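Local coordinates for protein hydrolase, haloacid dehalogenase-like family (PDB 3S6J) that probably acts as a sugar phosphatase of the haloacid dehalogenase-like hydrolase family and binds calcium, at residues K109-A121 / I135-K147. Numbering follows the deposited sequence.
Sequences KWCIATSGGIDTA and INIVTRDDVSYGK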
ATOM      1  N   LYS E 109       2.995  27.985 -13.813  1.00 45.34           N
ATOM      2  CA  LYS E 109       4.100  27.144 -14.256  1.00 45.08           C
ATOM      3  C   LYS E 109       4.202  25.867 -13.422  1.00 44.96           C
ATOM      4  O   LYS E 109       4.067  25.910 -12.195  1.00 42.24           O
ATOM      5  CB  LYS E 109       5.426  27.893 -14.128  1.00 44.37           C
ATOM      6  CG  LYS E 109       5.467  29.277 -14.738  1.00 48.03           C
ATOM      7  CD  LYS E 109       6.544  30.107 -14.030  1.00 50.34           C
ATOM      8  CE  LYS E 109       7.097  31.235 -14.893  1.00 56.48           C
ATOM      9  NZ  LYS E 109       6.158  32.395 -15.049  1.00 56.44           N
ATOM     10  N   TRP E 110       4.467  24.740 -14.085  1.00 43.79           N
ATOM     11  CA  TRP E 110       4.685  23.478 -13.381  1.00 41.03           C
ATOM     12  C   TRP E 110       5.769  22.632 -14.022  1.00 42.32           C
ATOM     13  O   TRP E 110       6.017  22.700 -15.228  1.00 42.21           O
ATOM     14  CB  TRP E 110       3.399  22.656 -13.272  1.00 40.25           C
ATOM     15  CG  TRP E 110       2.763  22.335 -14.598  1.00 42.46           C
ATOM     16  CD1 TRP E 110       1.841  23.086 -15.262  1.00 42.77           C
ATOM     17  CD2 TRP E 110       3.012  21.186 -15.421  1.00 40.01           C
ATOM     18  NE1 TRP E 110       1.494  22.479 -16.438  1.00 42.25           N
ATOM     19  CE2 TRP E 110       2.196  21.309 -16.562  1.00 42.63           C
ATOM     20  CE3 TRP E 110       3.841  20.064 -15.301  1.00 42.17           C
ATOM     21  CZ2 TRP E 110       2.177  20.348 -17.582  1.00 42.00           C
ATOM     22  CZ3 TRP E 110       3.823  19.104 -16.315  1.00 42.99           C
ATOM     23  CH2 TRP E 110       2.994  19.257 -17.441  1.00 43.70           C
ATOM     24  N   CYS E 111       6.406  21.826 -13.187  1.00 41.52           N
ATOM     25  CA  CYS E 111       7.438  20.914 -13.631  1.00 41.75           C
ATOM     26  C   CYS E 111       7.213  19.562 -12.974  1.00 40.70           C
ATOM     27  O   CYS E 111       6.725  19.485 -11.848  1.00 39.57           O
ATOM     28  CB  CYS E 111       8.816  21.451 -13.250  1.00 40.10           C
ATOM     29  SG  CYS E 111      10.194  20.528 -13.958  1.00 38.26           S
ATOM     30  N   ILE E 112       7.562  18.491 -13.682  1.00 41.04           N
ATOM     31  CA  ILE E 112       7.475  17.167 -13.090  1.00 39.35           C
ATOM     32  C   ILE E 112       8.842  16.817 -12.546  1.00 38.27           C
ATOM     33  O   ILE E 112       9.851  17.169 -13.144  1.00 39.44           O
ATOM     34  CB  ILE E 112       6.940  16.124 -14.084  1.00 40.50           C
ATOM     35  CG1 ILE E 112       5.424  16.286 -14.201  1.00 37.13           C
ATOM     36  CG2 ILE E 112       7.324  14.704 -13.650  1.00 35.91           C
ATOM     37  CD1 ILE E 112       4.817  15.592 -15.402  1.00 39.93           C
ATOM     38  N   ALA E 113       8.868  16.179 -11.379  1.00 38.30           N
ATOM     39  CA  ALA E 113      10.123  15.814 -10.718  1.00 35.31           C
ATOM     40  C   ALA E 113      10.008  14.421 -10.113  1.00 35.50           C
ATOM     41  O   ALA E 113       9.267  14.217  -9.142  1.00 31.13           O
ATOM     42  CB  ALA E 113      10.490  16.837  -9.649  1.00 34.27           C
ATOM     43  N   THR E 114      10.751  13.473 -10.693  1.00 36.65           N
ATOM     44  CA  THR E 114      10.645  12.056 -10.344  1.00 34.35           C
ATOM     45  C   THR E 114      12.011  11.434 -10.015  1.00 36.63           C
ATOM     46  O   THR E 114      13.024  11.787 -10.626  1.00 35.90           O
ATOM     47  CB  THR E 114       9.954  11.248 -11.494  1.00 36.02           C
ATOM     48  OG1 THR E 114       9.936   9.854 -11.166  1.00 37.48           O
ATOM     49  CG2 THR E 114      10.693  11.432 -12.823  1.00 35.19           C
ATOM     50  N   SER E 115      12.039  10.518  -9.045  1.00 38.07           N
ATOM     51  CA  SER E 115      13.260   9.749  -8.727  1.00 37.24           C
ATOM     52  C   SER E 115      13.491   8.654  -9.752  1.00 36.57           C
ATOM     53  O   SER E 115      14.552   8.042  -9.781  1.00 38.78           O
ATOM     54  CB  SER E 115      13.193   9.116  -7.332  1.00 35.99           C
ATOM     55  OG  SER E 115      13.159  10.093  -6.310  1.00 35.59           O
ATOM     56  N   GLY E 116      12.482   8.393 -10.576  1.00 35.90           N
ATOM     57  CA  GLY E 116      12.636   7.496 -11.707  1.00 38.16           C
ATOM     58  C   GLY E 116      13.621   8.039 -12.739  1.00 39.15           C
ATOM     59  O   GLY E 116      13.852   9.254 -12.832  1.00 38.41           O
ATOM     60  N   GLY E 117      14.217   7.136 -13.507  1.00 39.52           N
ATOM     61  CA  GLY E 117      15.041   7.525 -14.636  1.00 41.64           C
ATOM     62  C   GLY E 117      14.181   7.665 -15.878  1.00 45.52           C
ATOM     63  O   GLY E 117      12.972   7.417 -15.836  1.00 43.94           O
ATOM     64  N   ILE E 118      14.803   8.059 -16.983  1.00 47.10           N
ATOM     65  CA  ILE E 118      14.092   8.298 -18.242  1.00 47.33           C
ATOM     66  C   ILE E 118      13.111   7.182 -18.640  1.00 48.10           C
ATOM     67  O   ILE E 118      12.041   7.459 -19.178  1.00 46.23           O
ATOM     68  CB  ILE E 118      15.102   8.574 -19.385  1.00 49.30           C
ATOM     69  CG1 ILE E 118      15.673   9.985 -19.251  1.00 50.04           C
ATOM     70  CG2 ILE E 118      14.454   8.415 -20.747  1.00 48.64           C
ATOM     71  CD1 ILE E 118      14.753  11.067 -19.796  1.00 51.40           C
ATOM     72  N   ASP E 119      13.472   5.927 -18.369  1.00 50.71           N
ATOM     73  CA  ASP E 119      12.653   4.783 -18.776  1.00 48.03           C
ATOM     74  C   ASP E 119      11.275   4.766 -18.113  1.00 47.62           C
ATOM     75  O   ASP E 119      10.238   4.832 -18.787  1.00 46.03           O
ATOM     76  CB  ASP E 119      13.377   3.466 -18.470  1.00 53.26           C
ATOM     77  CG  ASP E 119      14.620   3.257 -19.328  1.00 62.35           C
ATOM     78  OD1 ASP E 119      14.981   4.180 -20.100  1.00 62.77           O
ATOM     79  OD2 ASP E 119      15.238   2.165 -19.225  1.00 63.06           O
ATOM     80  N   THR E 120      11.261   4.642 -16.792  1.00 45.03           N
ATOM     81  CA  THR E 120      10.000   4.646 -16.070  1.00 44.17           C
ATOM     82  C   THR E 120       9.226   5.915 -16.391  1.00 41.47           C
ATOM     83  O   THR E 120       8.041   5.865 -16.685  1.00 41.73           O
ATOM     84  CB  THR E 120      10.207   4.515 -14.534  1.00 43.89           C
ATOM     85  OG1 THR E 120      11.339   5.296 -14.135  1.00 44.65           O
ATOM     86  CG2 THR E 120      10.454   3.059 -14.141  1.00 42.13           C
ATOM     87  N   ALA E 121       9.901   7.056 -16.346  1.00 41.61           N
ATOM     88  CA  ALA E 121       9.221   8.327 -16.565  1.00 41.33           C
ATOM     89  C   ALA E 121       8.533   8.420 -17.926  1.00 43.73           C
ATOM     90  O   ALA E 121       7.474   9.033 -18.049  1.00 42.53           O
ATOM     91  CB  ALA E 121      10.182   9.492 -16.361  1.00 43.30           C
ATOM     92  N   ILE E 135       7.627  18.619 -22.387  1.00 57.90           N
ATOM     93  CA  ILE E 135       7.188  19.233 -21.128  1.00 53.34           C
ATOM     94  C   ILE E 135       8.354  19.617 -20.226  1.00 52.29           C
ATOM     95  O   ILE E 135       9.518  19.378 -20.550  1.00 51.85           O
ATOM     96  CB  ILE E 135       6.294  18.284 -20.305  1.00 52.08           C
ATOM     97  CG1 ILE E 135       6.979  16.923 -20.143  1.00 51.80           C
ATOM     98  CG2 ILE E 135       4.916  18.144 -20.941  1.00 52.29           C
ATOM     99  CD1 ILE E 135       6.427  16.081 -19.017  1.00 46.52           C
ATOM    100  N   ASN E 136       8.024  20.212 -19.084  1.00 50.77           N
ATOM    101  CA  ASN E 136       9.006  20.488 -18.042  1.00 47.05           C
ATOM    102  C   ASN E 136       9.108  19.309 -17.085  1.00 44.12           C
ATOM    103  O   ASN E 136       8.190  19.038 -16.310  1.00 42.67           O
ATOM    104  CB  ASN E 136       8.610  21.749 -17.271  1.00 46.59           C
ATOM    105  CG  ASN E 136       8.913  23.029 -18.036  1.00 46.54           C
ATOM    106  OD1 ASN E 136       9.728  23.051 -18.961  1.00 50.99           O
ATOM    107  ND2 ASN E 136       8.276  24.110 -17.629  1.00 49.01           N
ATOM    108  N   ILE E 137      10.223  18.595 -17.150  1.00 44.22           N
ATOM    109  CA  ILE E 137      10.422  17.432 -16.299  1.00 41.94           C
ATOM    110  C   ILE E 137      11.889  17.234 -15.941  1.00 43.16           C
ATOM    111  O   ILE E 137      12.782  17.476 -16.755  1.00 41.43           O
ATOM    112  CB  ILE E 137       9.877  16.143 -16.954  1.00 43.53           C
ATOM    113  CG1 ILE E 137      10.143  14.934 -16.055  1.00 41.62           C
ATOM    114  CG2 ILE E 137      10.503  15.927 -18.327  1.00 44.36           C
ATOM    115  CD1 ILE E 137       9.426  13.678 -16.505  1.00 42.19           C
ATOM    116  N   VAL E 138      12.121  16.808 -14.704  1.00 41.81           N
ATOM    117  CA  VAL E 138      13.449  16.436 -14.236  1.00 40.19           C
ATOM    118  C   VAL E 138      13.403  14.987 -13.781  1.00 40.73           C
ATOM    119  O   VAL E 138      12.445  14.567 -13.130  1.00 39.22           O
ATOM    120  CB  VAL E 138      13.904  17.324 -13.062  1.00 41.55           C
ATOM    121  CG1 VAL E 138      15.152  16.776 -12.447  1.00 43.75           C
ATOM    122  CG2 VAL E 138      14.155  18.737 -13.545  1.00 41.93           C
ATOM    123  N   THR E 139      14.426  14.217 -14.144  1.00 42.45           N
ATOM    124  CA  THR E 139      14.514  12.824 -13.733  1.00 40.98           C
ATOM    125  C   THR E 139      15.787  12.562 -12.938  1.00 41.49           C
ATOM    126  O   THR E 139      16.654  13.430 -12.816  1.00 42.79           O
ATOM    127  CB  THR E 139      14.438  11.857 -14.950  1.00 42.43           C
ATOM    128  OG1 THR E 139      15.643  11.944 -15.724  1.00 44.76           O
ATOM    129  CG2 THR E 139      13.273  12.215 -15.826  1.00 39.22           C
ATOM    130  N   ARG E 140      15.885  11.353 -12.396  1.00 41.42           N
ATOM    131  CA  ARG E 140      17.037  10.926 -11.614  1.00 43.71           C
ATOM    132  C   ARG E 140      18.317  11.065 -12.429  1.00 46.01           C
ATOM    133  O   ARG E 140      19.387  11.336 -11.890  1.00 45.54           O
ATOM    134  CB  ARG E 140      16.837   9.471 -11.189  1.00 45.53           C
ATOM    135  CG  ARG E 140      18.073   8.797 -10.662  1.00 45.50           C
ATOM    136  CD  ARG E 140      18.363   9.221  -9.235  1.00 46.11           C
ATOM    137  NE  ARG E 140      19.663   8.716  -8.810  1.00 41.75           N
ATOM    138  CZ  ARG E 140      20.794   9.376  -9.003  1.00 45.52           C
ATOM    139  NH1 ARG E 140      20.763  10.557  -9.604  1.00 43.71           N
ATOM    140  NH2 ARG E 140      21.953   8.864  -8.594  1.00 45.25           N
ATOM    141  N   ASP E 141      18.195  10.882 -13.737  1.00 46.35           N
ATOM    142  CA  ASP E 141      19.330  11.047 -14.635  1.00 45.94           C
ATOM    143  C   ASP E 141      19.759  12.512 -14.746  1.00 48.28           C
ATOM    144  O   ASP E 141      20.780  12.822 -15.358  1.00 50.88           O
ATOM    145  CB  ASP E 141      18.993  10.488 -16.016  1.00 48.57           C
ATOM    146  CG  ASP E 141      18.560   9.023 -15.969  1.00 50.38           C
ATOM    147  OD1 ASP E 141      19.169   8.236 -15.203  1.00 53.15           O
ATOM    148  OD2 ASP E 141      17.617   8.656 -16.708  1.00 51.59           O
ATOM    149  N   ASP E 142      18.996  13.418 -14.145  1.00 46.74           N
ATOM    150  CA  ASP E 142      19.303  14.840 -14.254  1.00 46.00           C
ATOM    151  C   ASP E 142      20.063  15.364 -13.058  1.00 46.06           C
ATOM    152  O   ASP E 142      20.529  16.496 -13.073  1.00 48.38           O
ATOM    153  CB  ASP E 142      18.025  15.660 -14.437  1.00 45.13           C
ATOM    154  CG  ASP E 142      17.371  15.401 -15.755  1.00 48.46           C
ATOM    155  OD1 ASP E 142      18.110  15.343 -16.760  1.00 52.99           O
ATOM    156  OD2 ASP E 142      16.132  15.226 -15.794  1.00 47.15           O
ATOM    157  N   VAL E 143      20.187  14.545 -12.021  1.00 45.56           N
ATOM    158  CA  VAL E 143      20.776  14.999 -10.769  1.00 44.65           C
ATOM    159  C   VAL E 143      21.682  13.927 -10.173  1.00 46.51           C
ATOM    160  O   VAL E 143      21.734  12.800 -10.671  1.00 46.22           O
ATOM    161  CB  VAL E 143      19.680  15.360  -9.738  1.00 44.34           C
ATOM    162  CG1 VAL E 143      18.900  16.591 -10.190  1.00 42.92           C
ATOM    163  CG2 VAL E 143      18.756  14.187  -9.532  1.00 42.92           C
ATOM    164  N   SER E 144      22.396  14.278  -9.108  1.00 45.21           N
ATOM    165  CA  SER E 144      23.250  13.317  -8.421  1.00 46.00           C
ATOM    166  C   SER E 144      22.426  12.445  -7.480  1.00 46.50           C
ATOM    167  O   SER E 144      22.680  11.255  -7.328  1.00 48.07           O
ATOM    168  CB  SER E 144      24.346  14.036  -7.617  1.00 49.49           C
ATOM    169  OG  SER E 144      25.022  15.023  -8.384  1.00 49.74           O
ATOM    170  N   TYR E 145      21.431  13.048  -6.844  1.00 47.72           N
ATOM    171  CA  TYR E 145      20.730  12.388  -5.750  1.00 44.04           C
ATOM    172  C   TYR E 145      19.230  12.455  -5.951  1.00 43.27           C
ATOM    173  O   TYR E 145      18.694  13.467  -6.414  1.00 42.99           O
ATOM    174  CB  TYR E 145      21.130  13.040  -4.418  1.00 45.94           C
ATOM    175  CG  TYR E 145      22.628  13.034  -4.191  1.00 47.86           C
ATOM    176  CD1 TYR E 145      23.302  11.846  -3.948  1.00 49.14           C
ATOM    177  CD2 TYR E 145      23.369  14.215  -4.232  1.00 50.56           C
ATOM    178  CE1 TYR E 145      24.674  11.826  -3.741  1.00 50.76           C
ATOM    179  CE2 TYR E 145      24.742  14.211  -4.029  1.00 50.92           C
ATOM    180  CZ  TYR E 145      25.394  13.009  -3.788  1.00 56.43           C
ATOM    181  OH  TYR E 145      26.771  12.975  -3.584  1.00 59.48           O
ATOM    182  N   GLY E 146      18.551  11.367  -5.611  1.00 40.80           N
ATOM    183  CA  GLY E 146      17.112  11.322  -5.716  1.00 37.10           C
ATOM    184  C   GLY E 146      16.490  11.690  -4.392  1.00 36.22           C
ATOM    185  O   GLY E 146      17.185  12.022  -3.422  1.00 33.58           O
ATOM    186  N   LYS E 147      15.169  11.628  -4.344  1.00 33.64           N
ATOM    187  CA  LYS E 147      14.464  11.916  -3.112  1.00 32.62           C
ATOM    188  C   LYS E 147      14.923  10.954  -2.017  1.00 32.50           C
ATOM    189  O   LYS E 147      15.259   9.800  -2.291  1.00 33.18           O
ATOM    190  CB  LYS E 147      12.965  11.827  -3.347  1.00 33.35           C
ATOM    191  CG  LYS E 147      12.462  12.816  -4.391  1.00 31.81           C
ATOM    192  CD  LYS E 147      11.077  12.406  -4.898  1.00 30.75           C
ATOM    193  CE  LYS E 147      10.660  13.221  -6.117  1.00 31.80           C
ATOM    194  NZ  LYS E 147       9.343  12.782  -6.661  1.00 32.80           N
TER
HETATM  195  O   HOH W   1       9.769   9.690  -7.260  1.00 27.80           O
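Lys147 reaches back along Ser115 to the end of strand 110-113. The lysine chain runs straight out from CG, and the methylenes CB, CG and CD all pass Ser115 OG. NZ then donates to Ala113 O (2.9 Å), coming in tilted from the carbonyl plane. It also forms salt bridges with Asp12, a calcium ligand, and Asp176, and a water joins it to Ser115 N. This fits the active-site lysine of HAD phosphatases. Ser115 OG accepts from Lys147 N (3.2 Å) and also bonds to Gly49 O.

Asp141 holds the start of helix 118-127. Its OD2 takes Ile118 N on the syn side in a nearly straight bond (2.9 Å). The donor sits 32° out of the carboxylate plane. Nearby, Arg140 N donates to Gly116 O (3.0 Å). Thr114 and Thr139 point the same way, with their CG2 methyls 4.0 Å apart.

The strands pair in parallel through Ile112 N to Asn136 O and Val138 N to Ile112 O. Ile137 CG1 stands anti to the backbone N (chi1 178°), which brings CD1 obliquely against Ile112 CG2 (3.7 Å).

Strand 137-138 closes this beta-alpha-beta unit at an edge of the Rossmann-like sheet. Strand 8-11 flanks 110-113 on its other side, and helix 151-160 covers Cys111 and Val138.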